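Local coordinates for putative iron-regulated protein A (Parabacteroides distasonis ATCC 8503, PDB 4ECG) that is of uncertain function, but as an imelysin-like, iron-regulated protein A homologue is a putative metalloendopeptidase and binds calcium ions, at residues Ser248-Asp253 with Lys289-Ser294; Gln90-Leu95 with Ala240-Glu245; Val331-Lys336 with Thr362-Asp367; Ala83-Trp88 with Ala275-Tyr280. One frame throughout, in Å; residues are numbered along the deposited sequence.

Contact 1: Ser248-Asp253 with Lys289-Ser294. With CA (calcium ion), chain H.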
loop_
_atom_site.group_PDB
_atom_site.type_symbol
_atom_site.label_atom_id
_atom_site.label_comp_id
_atom_site.label_asym_id
_atom_site.label_seq_id
_atom_site.Cartn_x
_atom_site.Cartn_y
_atom_site.Cartn_z
ATOM N N SER A 248 -9.691 8.936 5.003
ATOM C CA SER A 248 -9.340 10.307 5.462
ATOM C C SER A 248 -8.248 11.019 4.725
ATOM O O SER A 248 -8.294 12.198 4.689
ATOM C CB SER A 248 -8.850 10.338 6.919
ATOM O OG SER A 248 -9.742 9.642 7.697
ATOM N N ALA A 249 -7.236 10.330 4.224
ATOM C CA ALA A 249 -6.105 10.986 3.555
ATOM C C ALA A 249 -6.158 10.875 2.043
ATOM O O ALA A 249 -6.151 11.889 1.370
ATOM C CB ALA A 249 -4.766 10.430 4.060
ATOM N N LYS A 250 -6.149 9.658 1.496
ATOM C CA LYS A 250 -5.885 9.502 0.067
ATOM C C LYS A 250 -7.064 10.034 -0.775
ATOM O O LYS A 250 -6.846 10.618 -1.850
ATOM C CB LYS A 250 -5.606 8.043 -0.303
ATOM C CG LYS A 250 -4.484 7.364 0.449
ATOM C CD LYS A 250 -4.126 6.022 -0.169
ATOM C CE LYS A 250 -2.907 5.386 0.516
ATOM N NZ LYS A 250 -2.506 4.168 -0.274
ATOM N N ILE A 251 -8.289 9.817 -0.286
ATOM C CA ILE A 251 -9.479 10.261 -0.971
ATOM C C ILE A 251 -9.851 11.672 -0.490
ATOM O O ILE A 251 -10.016 12.589 -1.316
ATOM C CB ILE A 251 -10.666 9.268 -0.839
ATOM C CG1 ILE A 251 -10.402 7.979 -1.636
ATOM C CG2 ILE A 251 -11.945 9.895 -1.397
ATOM C CD1 ILE A 251 -11.278 6.782 -1.270
ATOM N N THR A 252 -9.902 11.880 0.824
ATOM C CA THR A 252 -10.472 13.128 1.389
ATOM C C THR A 252 -9.592 14.319 1.073
ATOM O O THR A 252 -10.108 15.351 0.651
ATOM C CB THR A 252 -10.851 13.006 2.897
ATOM O OG1 THR A 252 -11.877 12.007 3.030
ATOM C CG2 THR A 252 -11.394 14.318 3.491
ATOM N N ASP A 253 -8.277 14.159 1.172
ATOM C CA ASP A 253 -7.377 15.327 1.162
ATOM C C ASP A 253 -7.302 16.019 -0.214
ATOM O O ASP A 253 -7.273 17.267 -0.272
ATOM C CB ASP A 253 -5.940 15.024 1.719
ATOM C CG ASP A 253 -5.883 14.820 3.283
ATOM O OD1 ASP A 253 -6.903 15.087 4.002
ATOM O OD2 ASP A 253 -4.779 14.391 3.787
ATOM N N LYS A 289 -8.479 0.622 -4.061
ATOM C CA LYS A 289 -9.074 -0.696 -4.055
ATOM C C LYS A 289 -8.077 -1.735 -3.560
ATOM O O LYS A 289 -8.439 -2.613 -2.742
ATOM C CB LYS A 289 -9.596 -1.089 -5.478
ATOM C CG LYS A 289 -10.102 -2.520 -5.622
ATOM C CD LYS A 289 -9.931 -3.068 -7.040
ATOM C CE LYS A 289 -8.544 -3.650 -7.251
ATOM N NZ LYS A 289 -8.305 -3.990 -8.670
ATOM N N ASN A 290 -6.833 -1.675 -4.058
ATOM C CA ASN A 290 -5.875 -2.717 -3.647
ATOM C C ASN A 290 -5.527 -2.603 -2.150
ATOM O O ASN A 290 -5.385 -3.626 -1.479
ATOM C CB ASN A 290 -4.643 -2.746 -4.539
ATOM C CG ASN A 290 -4.905 -3.459 -5.863
ATOM O OD1 ASN A 290 -5.527 -4.545 -5.891
ATOM N ND2 ASN A 290 -4.357 -2.900 -6.962
ATOM N N ASN A 291 -5.422 -1.379 -1.639
ATOM C CA ASN A 291 -5.286 -1.183 -0.214
ATOM C C ASN A 291 -6.406 -1.838 0.636
ATOM O O ASN A 291 -6.168 -2.321 1.752
ATOM C CB ASN A 291 -5.317 0.289 0.119
ATOM C CG ASN A 291 -4.150 1.079 -0.435
ATOM O OD1 ASN A 291 -4.292 2.288 -0.663
ATOM N ND2 ASN A 291 -2.996 0.425 -0.639
ATOM N N ILE A 292 -7.631 -1.856 0.132
ATOM C CA ILE A 292 -8.697 -2.505 0.894
ATOM C C ILE A 292 -8.638 -4.009 0.630
ATOM O O ILE A 292 -8.911 -4.771 1.510
ATOM C CB ILE A 292 -10.055 -1.897 0.569
ATOM C CG1 ILE A 292 -10.009 -0.383 0.798
ATOM C CG2 ILE A 292 -11.142 -2.576 1.379
ATOM C CD1 ILE A 292 -9.598 0.092 2.206
ATOM N N VAL A 293 -8.184 -4.445 -0.542
ATOM C CA VAL A 293 -7.975 -5.896 -0.790
ATOM C C VAL A 293 -6.948 -6.414 0.232
ATOM O O VAL A 293 -7.072 -7.497 0.737
ATOM C CB VAL A 293 -7.640 -6.257 -2.283
ATOM C CG1 VAL A 293 -7.333 -7.736 -2.476
ATOM C CG2 VAL A 293 -8.813 -5.989 -3.172
ATOM N N SER A 294 -5.960 -5.620 0.573
ATOM C CA SER A 294 -5.013 -5.997 1.607
ATOM C C SER A 294 -5.710 -6.344 2.921
ATOM O O SER A 294 -5.339 -7.338 3.562
ATOM C CB SER A 294 -4.005 -4.858 1.855
ATOM O OG SER A 294 -2.941 -5.288 2.658
HETATM CA CA CA H . -7.527 14.136 6.317
HETATM O O HOH W 1 -8.304 13.498 8.554
HETATM O O HOH W 2 -5.319 12.783 7.251
HETATM O O HOH W 3 -5.801 15.796 6.982
#
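Lys250 NZ reaches the amide oxygen of Asn291 across the gap between helix 239-259 and helix 284-300, and one hydrogen bond carries the contact. The ammonium NZ of Lys250 donates to OD1 of Asn291 at 2.6 Å, arriving at a C=O...N angle of 126° and tilted 30° from the carbonyl plane. The lysine comes in from the opposite direction to the asparagine. Its chain is stretched from CG onward, which lets it bridge backbones whose nearest CA atoms, those of Lys250 and Asn291, lie 10.7 Å apart. Behind the pair, ND2 of Asn291 bonds to the backbone O of Glu89 near the end of helix 71-89, which fixes the turn of the amide and presents OD1 to the lysine. Long, weak ion pairs run from Lys250 NZ to the carboxylates of Glu89 and Glu92, so the amine sits beside acidic residues of a calcium site and would probably offset part of their charge. This is a buried point of the largely helical imelysin-like fold, where the two helices approach that site. On its far side, the turn carrying Lys250 builds a second, more exposed site. A wider pi-type turn at 248-251 leaves Thr252 N 4.2 Å from Ser248 O, and this carbonyl binds calcium at 2.6 Å. Asp253 OD1 adds a bond of 2.6 Å to the same calcium, and three waters are further ligands. Ile251 and Ile292 pack against helix 355-377, through Thr362 and Leu368 respectively.

Contact 2: Gln90-Leu95 with Ala240-Glu245. With CA (calcium ion), chain F.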
loop_
_atom_site.group_PDB
_atom_site.type_symbol
_atom_site.label_atom_id
_atom_site.label_comp_id
_atom_site.label_asym_id
_atom_site.label_seq_id
_atom_site.Cartn_x
_atom_site.Cartn_y
_atom_site.Cartn_z
ATOM N N GLN A 90 -1.466 -4.020 -2.191
ATOM C CA GLN A 90 -2.103 -5.118 -1.478
ATOM C C GLN A 90 -1.372 -5.486 -0.194
ATOM O O GLN A 90 -1.786 -6.415 0.513
ATOM C CB GLN A 90 -2.305 -6.342 -2.393
ATOM C CG GLN A 90 -3.347 -6.054 -3.473
ATOM C CD GLN A 90 -3.811 -7.263 -4.256
ATOM O OE1 GLN A 90 -3.268 -8.333 -4.146
ATOM N NE2 GLN A 90 -4.815 -7.064 -5.072
ATOM N N SER A 91 -0.334 -4.719 0.166
ATOM C CA SER A 91 0.440 -5.028 1.365
ATOM C C SER A 91 0.368 -3.945 2.403
ATOM O O SER A 91 1.015 -4.051 3.446
ATOM C CB SER A 91 1.900 -5.295 1.001
ATOM O OG SER A 91 2.614 -4.094 0.870
ATOM N N GLU A 92 -0.442 -2.924 2.156
ATOM C CA GLU A 92 -0.501 -1.786 3.060
ATOM C C GLU A 92 -1.292 -2.049 4.335
ATOM O O GLU A 92 -1.261 -1.195 5.248
ATOM C CB GLU A 92 -0.957 -0.505 2.355
ATOM C CG GLU A 92 0.135 0.060 1.427
ATOM C CD GLU A 92 -0.017 1.540 1.046
ATOM O OE1 GLU A 92 -0.539 2.342 1.856
ATOM O OE2 GLU A 92 0.444 1.895 -0.076
ATOM N N ALA A 93 -1.957 -3.208 4.434
ATOM C CA ALA A 93 -2.619 -3.583 5.708
ATOM C C ALA A 93 -1.593 -4.134 6.695
ATOM O O ALA A 93 -1.916 -4.335 7.865
ATOM C CB ALA A 93 -3.751 -4.595 5.496
ATOM N N PHE A 94 -0.361 -4.366 6.213
ATOM C CA PHE A 94 0.714 -4.823 7.057
ATOM C C PHE A 94 2.071 -4.120 6.800
ATOM O O PHE A 94 3.075 -4.728 6.405
ATOM C CB PHE A 94 0.836 -6.350 6.992
ATOM C CG PHE A 94 0.750 -6.936 5.620
ATOM C CD1 PHE A 94 -0.466 -7.235 5.062
ATOM C CD2 PHE A 94 1.887 -7.241 4.910
ATOM C CE1 PHE A 94 -0.544 -7.852 3.803
ATOM C CE2 PHE A 94 1.816 -7.824 3.680
ATOM C CZ PHE A 94 0.597 -8.141 3.118
ATOM N N LEU A 95 2.079 -2.820 7.072
ATOM C CA LEU A 95 3.282 -2.006 6.948
ATOM C C LEU A 95 4.114 -2.122 8.213
ATOM O O LEU A 95 5.246 -1.604 8.268
ATOM C CB LEU A 95 2.927 -0.541 6.717
ATOM C CG LEU A 95 2.492 -0.225 5.299
ATOM C CD1 LEU A 95 1.806 1.133 5.344
ATOM C CD2 LEU A 95 3.716 -0.284 4.364
ATOM N N ALA A 240 -6.506 -1.327 10.448
ATOM C CA ALA A 240 -7.260 -0.091 10.692
ATOM C C ALA A 240 -6.495 1.135 10.224
ATOM O O ALA A 240 -7.077 2.143 9.879
ATOM C CB ALA A 240 -7.680 0.033 12.149
ATOM N N GLY A 241 -5.181 1.045 10.152
ATOM C CA GLY A 241 -4.385 2.179 9.659
ATOM C C GLY A 241 -4.731 2.472 8.228
ATOM O O GLY A 241 -4.960 3.652 7.852
ATOM N N ILE A 242 -4.750 1.407 7.415
ATOM C CA ILE A 242 -4.961 1.583 5.964
ATOM C C ILE A 242 -6.417 1.936 5.606
ATOM O O ILE A 242 -6.624 2.846 4.766
ATOM C CB ILE A 242 -4.421 0.415 5.129
ATOM C CG1 ILE A 242 -4.381 0.817 3.644
ATOM C CG2 ILE A 242 -5.256 -0.840 5.309
ATOM C CD1 ILE A 242 -3.497 2.015 3.301
ATOM N N SER A 243 -7.417 1.318 6.277
ATOM C CA SER A 243 -8.807 1.779 6.096
ATOM C C SER A 243 -8.946 3.264 6.378
ATOM O O SER A 243 -9.587 4.013 5.628
ATOM C CB SER A 243 -9.796 0.989 6.948
ATOM O OG SER A 243 -9.560 1.118 8.328
ATOM N N ASN A 244 -8.349 3.703 7.478
ATOM C CA ASN A 244 -8.466 5.089 7.862
ATOM C C ASN A 244 -7.716 6.017 6.920
ATOM O O ASN A 244 -8.159 7.138 6.669
ATOM C CB ASN A 244 -7.970 5.233 9.271
ATOM C CG ASN A 244 -8.063 6.630 9.764
ATOM O OD1 ASN A 244 -9.143 7.152 9.899
ATOM N ND2 ASN A 244 -6.918 7.263 9.990
ATOM N N GLU A 245 -6.564 5.574 6.429
ATOM C CA GLU A 245 -5.727 6.377 5.527
ATOM C C GLU A 245 -6.364 6.528 4.145
ATOM O O GLU A 245 -6.355 7.623 3.560
ATOM C CB GLU A 245 -4.331 5.737 5.436
ATOM C CG GLU A 245 -3.367 6.240 4.347
ATOM C CD GLU A 245 -2.574 7.505 4.693
ATOM O OE1 GLU A 245 -2.856 8.111 5.775
ATOM O OE2 GLU A 245 -1.656 7.879 3.866
HETATM CA CA CA F . 1.073 4.331 -1.181
#
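The loop that leaves helix 71-89 carries the calcium ligand Glu92, and Ile242 of helix 239-259 packs against the stem of that ligand. The two side chains meet at about a right angle. CD1 of Ile242 lies 3.7 Å from CB of Glu92 and also reaches the carboxylate, 3.3 Å from OE1. Its position follows from two torsions: CG1 of Ile242 stands opposite the backbone N (chi1 -167°), and the chain then turns at chi2 (60°) so that the methyl CD1 is set against CB and the carboxylate of the glutamate. The other branch serves the backbone, with CG2 3.8 Å from CA of Ala93, while CB of Ile242 comes to 3.5 Å from the carbonyl O of Glu92. No hydrogen bond joins the two segments, so the grip is one of shape. Truncating Ile242 to an alanine would probably open a gap beside Glu92 and Ala93 and allow the glutamate side chain more freedom to turn. OE2 of Glu92 binds the calcium at 2.7 Å. Ser294 of helix 284-300 steadies the loop through bonds to Gln90 O and Ala93 N. Asp109 supplies the second protein ligand, and Glu89 and Glu277 are also known ligands of calcium here, though not bonded to it in this model: an acidic calcium site assembled from carboxylates far apart in the sequence.

Contact 3: Val331-Lys336 with Thr362-Asp367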
loop_
_atom_site.group_PDB
_atom_site.type_symbol
_atom_site.label_atom_id
_atom_site.label_comp_id
_atom_site.label_asym_id
_atom_site.label_seq_id
_atom_site.Cartn_x
_atom_site.Cartn_y
_atom_site.Cartn_z
ATOM N N VAL A 331 -17.854 -8.708 6.965
ATOM C CA VAL A 331 -17.922 -9.276 5.623
ATOM C C VAL A 331 -18.590 -8.254 4.673
ATOM O O VAL A 331 -18.017 -7.911 3.659
ATOM C CB VAL A 331 -18.669 -10.646 5.634
ATOM C CG1 VAL A 331 -18.990 -11.119 4.206
ATOM C CG2 VAL A 331 -17.843 -11.658 6.426
ATOM N N VAL A 332 -19.769 -7.746 5.050
ATOM C CA VAL A 332 -20.522 -6.771 4.253
ATOM C C VAL A 332 -19.669 -5.515 4.035
ATOM O O VAL A 332 -19.551 -5.011 2.929
ATOM C CB VAL A 332 -21.902 -6.431 4.930
ATOM C CG1 VAL A 332 -22.489 -5.103 4.430
ATOM C CG2 VAL A 332 -22.925 -7.594 4.761
ATOM N N GLN A 333 -19.002 -5.048 5.070
ATOM C CA GLN A 333 -18.340 -3.759 5.018
ATOM C C GLN A 333 -17.089 -3.767 4.157
ATOM O O GLN A 333 -16.810 -2.765 3.503
ATOM C CB GLN A 333 -17.983 -3.273 6.432
ATOM C CG GLN A 333 -17.687 -1.806 6.531
ATOM C CD GLN A 333 -18.854 -0.914 6.145
ATOM O OE1 GLN A 333 -19.983 -1.131 6.559
ATOM N NE2 GLN A 333 -18.568 0.135 5.362
ATOM N N ILE A 334 -16.313 -4.847 4.175
ATOM C CA ILE A 334 -15.107 -4.944 3.299
ATOM C C ILE A 334 -15.585 -4.793 1.837
ATOM O O ILE A 334 -15.111 -3.942 1.070
ATOM C CB ILE A 334 -14.298 -6.268 3.525
ATOM C CG1 ILE A 334 -13.606 -6.232 4.907
ATOM C CG2 ILE A 334 -13.276 -6.487 2.418
ATOM C CD1 ILE A 334 -13.291 -7.588 5.531
ATOM N N ASP A 335 -16.574 -5.602 1.487
ATOM C CA ASP A 335 -17.153 -5.552 0.139
ATOM C C ASP A 335 -17.848 -4.214 -0.199
ATOM O O ASP A 335 -17.738 -3.741 -1.307
ATOM C CB ASP A 335 -18.086 -6.743 -0.065
ATOM C CG ASP A 335 -17.321 -8.058 -0.412
ATOM O OD1 ASP A 335 -16.071 -8.079 -0.522
ATOM O OD2 ASP A 335 -17.991 -9.097 -0.578
ATOM N N LYS A 336 -18.517 -3.581 0.761
ATOM C CA LYS A 336 -19.147 -2.263 0.530
ATOM C C LYS A 336 -18.076 -1.180 0.250
ATOM O O LYS A 336 -18.270 -0.274 -0.540
ATOM C CB LYS A 336 -19.943 -1.908 1.774
ATOM C CG LYS A 336 -21.179 -1.049 1.597
ATOM C CD LYS A 336 -21.979 -1.058 2.913
ATOM C CE LYS A 336 -22.525 0.321 3.280
ATOM N NZ LYS A 336 -23.167 0.361 4.625
ATOM N N THR A 362 -15.822 7.401 1.224
ATOM C CA THR A 362 -15.157 7.835 2.489
ATOM C C THR A 362 -15.955 7.438 3.736
ATOM O O THR A 362 -15.365 7.054 4.731
ATOM C CB THR A 362 -14.844 9.330 2.502
ATOM O OG1 THR A 362 -16.065 10.070 2.460
ATOM C CG2 THR A 362 -13.981 9.720 1.272
ATOM N N GLU A 363 -17.282 7.468 3.693
ATOM C CA GLU A 363 -18.080 6.876 4.790
ATOM C C GLU A 363 -17.892 5.380 4.952
ATOM O O GLU A 363 -17.986 4.865 6.051
ATOM C CB GLU A 363 -19.562 7.145 4.633
ATOM C CG GLU A 363 -19.939 8.616 4.796
ATOM C CD GLU A 363 -21.245 8.955 4.074
ATOM O OE1 GLU A 363 -22.147 8.064 4.002
ATOM O OE2 GLU A 363 -21.358 10.098 3.562
ATOM N N ALA A 364 -17.632 4.665 3.872
ATOM C CA ALA A 364 -17.461 3.233 3.994
ATOM C C ALA A 364 -16.089 2.908 4.621
ATOM O O ALA A 364 -15.981 1.949 5.419
ATOM C CB ALA A 364 -17.637 2.552 2.654
ATOM N N CYS A 365 -15.050 3.684 4.277
ATOM C CA CYS A 365 -13.738 3.505 4.938
ATOM C C CYS A 365 -13.829 3.878 6.407
ATOM O O CYS A 365 -13.214 3.233 7.250
ATOM C CB CYS A 365 -12.630 4.322 4.305
ATOM S SG CYS A 365 -12.250 3.947 2.568
ATOM N N ALA A 366 -14.596 4.906 6.732
ATOM C CA ALA A 366 -14.667 5.331 8.137
ATOM C C ALA A 366 -15.374 4.202 8.975
ATOM O O ALA A 366 -14.922 3.834 10.078
ATOM C CB ALA A 366 -15.345 6.704 8.285
ATOM N N ASP A 367 -16.455 3.644 8.434
ATOM C CA ASP A 367 -17.126 2.471 9.042
ATOM C C ASP A 367 -16.249 1.173 9.077
ATOM O O ASP A 367 -16.359 0.404 9.983
ATOM C CB ASP A 367 -18.473 2.171 8.320
ATOM C CG ASP A 367 -19.533 3.285 8.521
ATOM O OD1 ASP A 367 -19.436 4.049 9.508
ATOM O OD2 ASP A 367 -20.484 3.380 7.703
HETATM O O HOH W 4 -20.498 2.151 4.982
#
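Helices 324-343 and 355-377 run roughly antiparallel here, their local axes 9.3 Å apart at a crossing angle of -146°, and Gln333 faces Ala364 and Asp367 between them. The glutamine chain is bent at chi2 (62°), which brings its amide round to the second helix. From there NE2 of Gln333 makes a weak hydrogen bond to the backbone O of Ala364, 3.2 Å long with an N-H...O angle of only 134°. Thr337 OG1 lies between the carbonyls of Gln333 and Ala364, its contact with the latter weak. The same amide nitrogen of Gln333 packs 3.7 Å from CB of Ala364 and 3.6 Å from CB of Asp367, and the amide plane stands perpendicular to the Asp367 carboxylate. A water ties the polar ends together: it accepts from NE2 of Gln333 at 2.8 Å and donates to OD2 of Asp367 at 3.0 Å. Lys336 NZ adds a weak bond to the same water, so its charge meets that of Asp367 through solvent and not directly. The small side chain of Ala364 lets the backbones come close, its CA being 6.7 Å from that of Lys336. Beneath this seam, Leu368 of helix 355-377 touches Gln333 and Ile334. Ile334 continues onto Lys296 and Tyr299 of helix 284-300, and Cys365 packs on Val246 of helix 239-259, making the pair part of a larger helical bundle.

Contact 4: Ala83-Trp88 with Ala275-Tyr280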
loop_
_atom_site.group_PDB
_atom_site.type_symbol
_atom_site.label_atom_id
_atom_site.label_comp_id
_atom_site.label_asym_id
_atom_site.label_seq_id
_atom_site.Cartn_x
_atom_site.Cartn_y
_atom_site.Cartn_z
ATOM N N ALA A 83 1.903 -3.574 -12.603
ATOM C CA ALA A 83 1.797 -4.945 -12.110
ATOM C C ALA A 83 2.573 -5.135 -10.782
ATOM O O ALA A 83 2.097 -5.806 -9.905
ATOM C CB ALA A 83 2.251 -5.942 -13.175
ATOM N N VAL A 84 3.752 -4.526 -10.627
ATOM C CA VAL A 84 4.468 -4.602 -9.340
ATOM C C VAL A 84 3.739 -3.796 -8.280
ATOM O O VAL A 84 3.808 -4.095 -7.085
ATOM C CB VAL A 84 5.999 -4.240 -9.418
ATOM C CG1 VAL A 84 6.283 -2.766 -9.627
ATOM C CG2 VAL A 84 6.671 -4.700 -8.165
ATOM N N ARG A 85 3.016 -2.777 -8.717
ATOM C CA ARG A 85 2.289 -1.968 -7.788
ATOM C C ARG A 85 1.075 -2.662 -7.147
ATOM O O ARG A 85 0.648 -2.251 -6.090
ATOM C CB ARG A 85 1.858 -0.663 -8.457
ATOM C CG ARG A 85 1.395 0.353 -7.427
ATOM C CD ARG A 85 1.488 1.766 -7.902
ATOM N NE ARG A 85 1.011 2.674 -6.868
ATOM C CZ ARG A 85 1.763 3.218 -5.919
ATOM N NH1 ARG A 85 3.053 2.999 -5.834
ATOM N NH2 ARG A 85 1.200 4.010 -5.048
ATOM N N VAL A 86 0.519 -3.685 -7.804
ATOM C CA VAL A 86 -0.635 -4.424 -7.253
ATOM C C VAL A 86 -0.231 -5.008 -5.908
ATOM O O VAL A 86 -0.820 -4.648 -4.898
ATOM C CB VAL A 86 -1.267 -5.423 -8.233
ATOM C CG1 VAL A 86 -2.378 -6.260 -7.558
ATOM C CG2 VAL A 86 -1.821 -4.686 -9.480
ATOM N N PRO A 87 0.829 -5.814 -5.863
ATOM C CA PRO A 87 1.118 -6.461 -4.574
ATOM C C PRO A 87 1.627 -5.511 -3.518
ATOM O O PRO A 87 1.387 -5.718 -2.337
ATOM C CB PRO A 87 2.157 -7.545 -4.917
ATOM C CG PRO A 87 2.695 -7.147 -6.219
ATOM C CD PRO A 87 1.578 -6.424 -6.946
ATOM N N TRP A 88 2.298 -4.459 -3.942
ATOM C CA TRP A 88 2.753 -3.485 -2.995
ATOM C C TRP A 88 1.549 -2.825 -2.341
ATOM O O TRP A 88 1.530 -2.644 -1.135
ATOM C CB TRP A 88 3.652 -2.440 -3.654
ATOM C CG TRP A 88 3.878 -1.220 -2.803
ATOM C CD1 TRP A 88 3.458 0.051 -3.072
ATOM C CD2 TRP A 88 4.566 -1.124 -1.518
ATOM N NE1 TRP A 88 3.820 0.895 -2.091
ATOM C CE2 TRP A 88 4.493 0.256 -1.128
ATOM C CE3 TRP A 88 5.211 -2.016 -0.699
ATOM C CZ2 TRP A 88 5.013 0.722 0.055
ATOM C CZ3 TRP A 88 5.751 -1.545 0.504
ATOM C CH2 TRP A 88 5.645 -0.210 0.871
ATOM N N ALA A 275 -2.584 16.839 -5.524
ATOM C CA ALA A 275 -2.544 16.002 -4.309
ATOM C C ALA A 275 -2.905 14.541 -4.589
ATOM O O ALA A 275 -2.730 13.706 -3.711
ATOM C CB ALA A 275 -3.420 16.563 -3.188
ATOM N N VAL A 276 -3.417 14.217 -5.773
ATOM C CA VAL A 276 -3.856 12.807 -6.062
ATOM C C VAL A 276 -2.672 11.897 -6.322
ATOM O O VAL A 276 -2.018 12.013 -7.338
ATOM C CB VAL A 276 -4.819 12.710 -7.292
ATOM C CG1 VAL A 276 -5.145 11.231 -7.653
ATOM C CG2 VAL A 276 -6.062 13.565 -7.070
ATOM N N GLU A 277 -2.373 10.998 -5.398
ATOM C CA GLU A 277 -1.328 10.021 -5.612
ATOM C C GLU A 277 -1.616 9.104 -6.834
ATOM O O GLU A 277 -2.674 8.506 -6.896
ATOM C CB GLU A 277 -1.183 9.175 -4.336
ATOM C CG GLU A 277 0.123 8.383 -4.275
ATOM C CD GLU A 277 0.420 7.737 -2.906
ATOM O OE1 GLU A 277 -0.195 8.144 -1.885
ATOM O OE2 GLU A 277 1.293 6.815 -2.868
ATOM N N SER A 278 -0.649 8.977 -7.754
ATOM C CA SER A 278 -0.722 8.159 -8.984
ATOM C C SER A 278 -1.615 8.805 -10.046
ATOM O O SER A 278 -2.072 8.158 -10.944
ATOM C CB SER A 278 -1.210 6.742 -8.735
ATOM O OG SER A 278 -0.340 6.089 -7.858
ATOM N N TRP A 279 -1.791 10.109 -10.000
ATOM C CA TRP A 279 -2.354 10.771 -11.135
ATOM C C TRP A 279 -1.519 10.761 -12.383
ATOM O O TRP A 279 -2.060 10.905 -13.484
ATOM C CB TRP A 279 -2.766 12.194 -10.757
ATOM C CG TRP A 279 -1.730 13.276 -10.839
ATOM C CD1 TRP A 279 -0.936 13.762 -9.815
ATOM C CD2 TRP A 279 -1.415 14.121 -11.995
ATOM N NE1 TRP A 279 -0.136 14.783 -10.251
ATOM C CE2 TRP A 279 -0.405 15.082 -11.531
ATOM C CE3 TRP A 279 -1.843 14.171 -13.299
ATOM C CZ2 TRP A 279 0.123 16.047 -12.350
ATOM C CZ3 TRP A 279 -1.304 15.150 -14.126
ATOM C CH2 TRP A 279 -0.322 16.058 -13.657
ATOM N N TYR A 280 -0.212 10.604 -12.284
ATOM C CA TYR A 280 0.579 10.576 -13.530
ATOM C C TYR A 280 0.111 9.450 -14.450
ATOM O O TYR A 280 -0.024 9.634 -15.668
ATOM C CB TYR A 280 2.097 10.446 -13.255
ATOM C CG TYR A 280 2.680 11.517 -12.351
ATOM C CD1 TYR A 280 2.254 12.858 -12.421
ATOM C CD2 TYR A 280 3.669 11.209 -11.437
ATOM C CE1 TYR A 280 2.817 13.836 -11.601
ATOM C CE2 TYR A 280 4.196 12.172 -10.605
ATOM C CZ TYR A 280 3.790 13.483 -10.684
ATOM O OH TYR A 280 4.341 14.444 -9.813
#
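Arg85 reaches out from helix 71-89 to bring its guanidinium group up to Glu277 and Ser278 of the loop ahead of helix 284-300. OE2 of Glu277 lies at the guanidinium edge, near its plane, and forms a loose salt bridge with NH2 of Arg85 at 3.6 Å. The carboxylate plane is turned 56° from that of the guanidinium, so this is not a flat, two-pronged pairing. OG of Ser278 approaches obliquely, 3.8 Å from NE of Arg85, without a hydrogen bond. Asp287 links the two instead: one of its oxygens makes a salt bridge with Arg85 NE, and the other is hydrogen-bonded to the serine. Arg85 CG points opposite the backbone N (chi1 -166°) and the chain runs extended to NE, carrying the charged end clear of its own helix. The loop presents both partners from a type II beta turn, Val276 to Trp279, closed by Trp279 N to Val276 O at 3.3 Å. Ser278 takes the left-handed conformation (phi 74°) in this turn. Arg85 also pairs with Asp109 through NH1, so a leucine here would probably leave Asp109, Asp287 and Glu277 without their shared positive partner. Helix 147-155 closes the neighbourhood: Phe148 makes a cation-pi contact with Arg85, and His149, in what appears to be the GxHxxE motif of the imelysin family, bonds Glu277 OE2. On its other flank helix 71-89 packs Val84, Pro87 and Trp88 against helix 29-68.

From the N terminus, helix 71-89 opens contact 4 at residues 83-88, and the loop behind it opens contact 2 at 90-95. Contact 2 closes first, at 240-245, after 144 intervening residues; it lies wholly within the longer loop that contact 4 closes at 275-280. Contact 1 begins on the same helix 239-259, just past contact 2, and closes at 289-294, beyond contact 4, so contacts 1 and 4 cross. Contact 3 follows in series, joining helices 324-343 and 355-377. Gln90 NE2 to Asn290 OD1 links contacts 2 and 1, whereas Ile251 against Thr362 brings contact 3 onto helix 239-259. Contacts 3 and 4 do not touch.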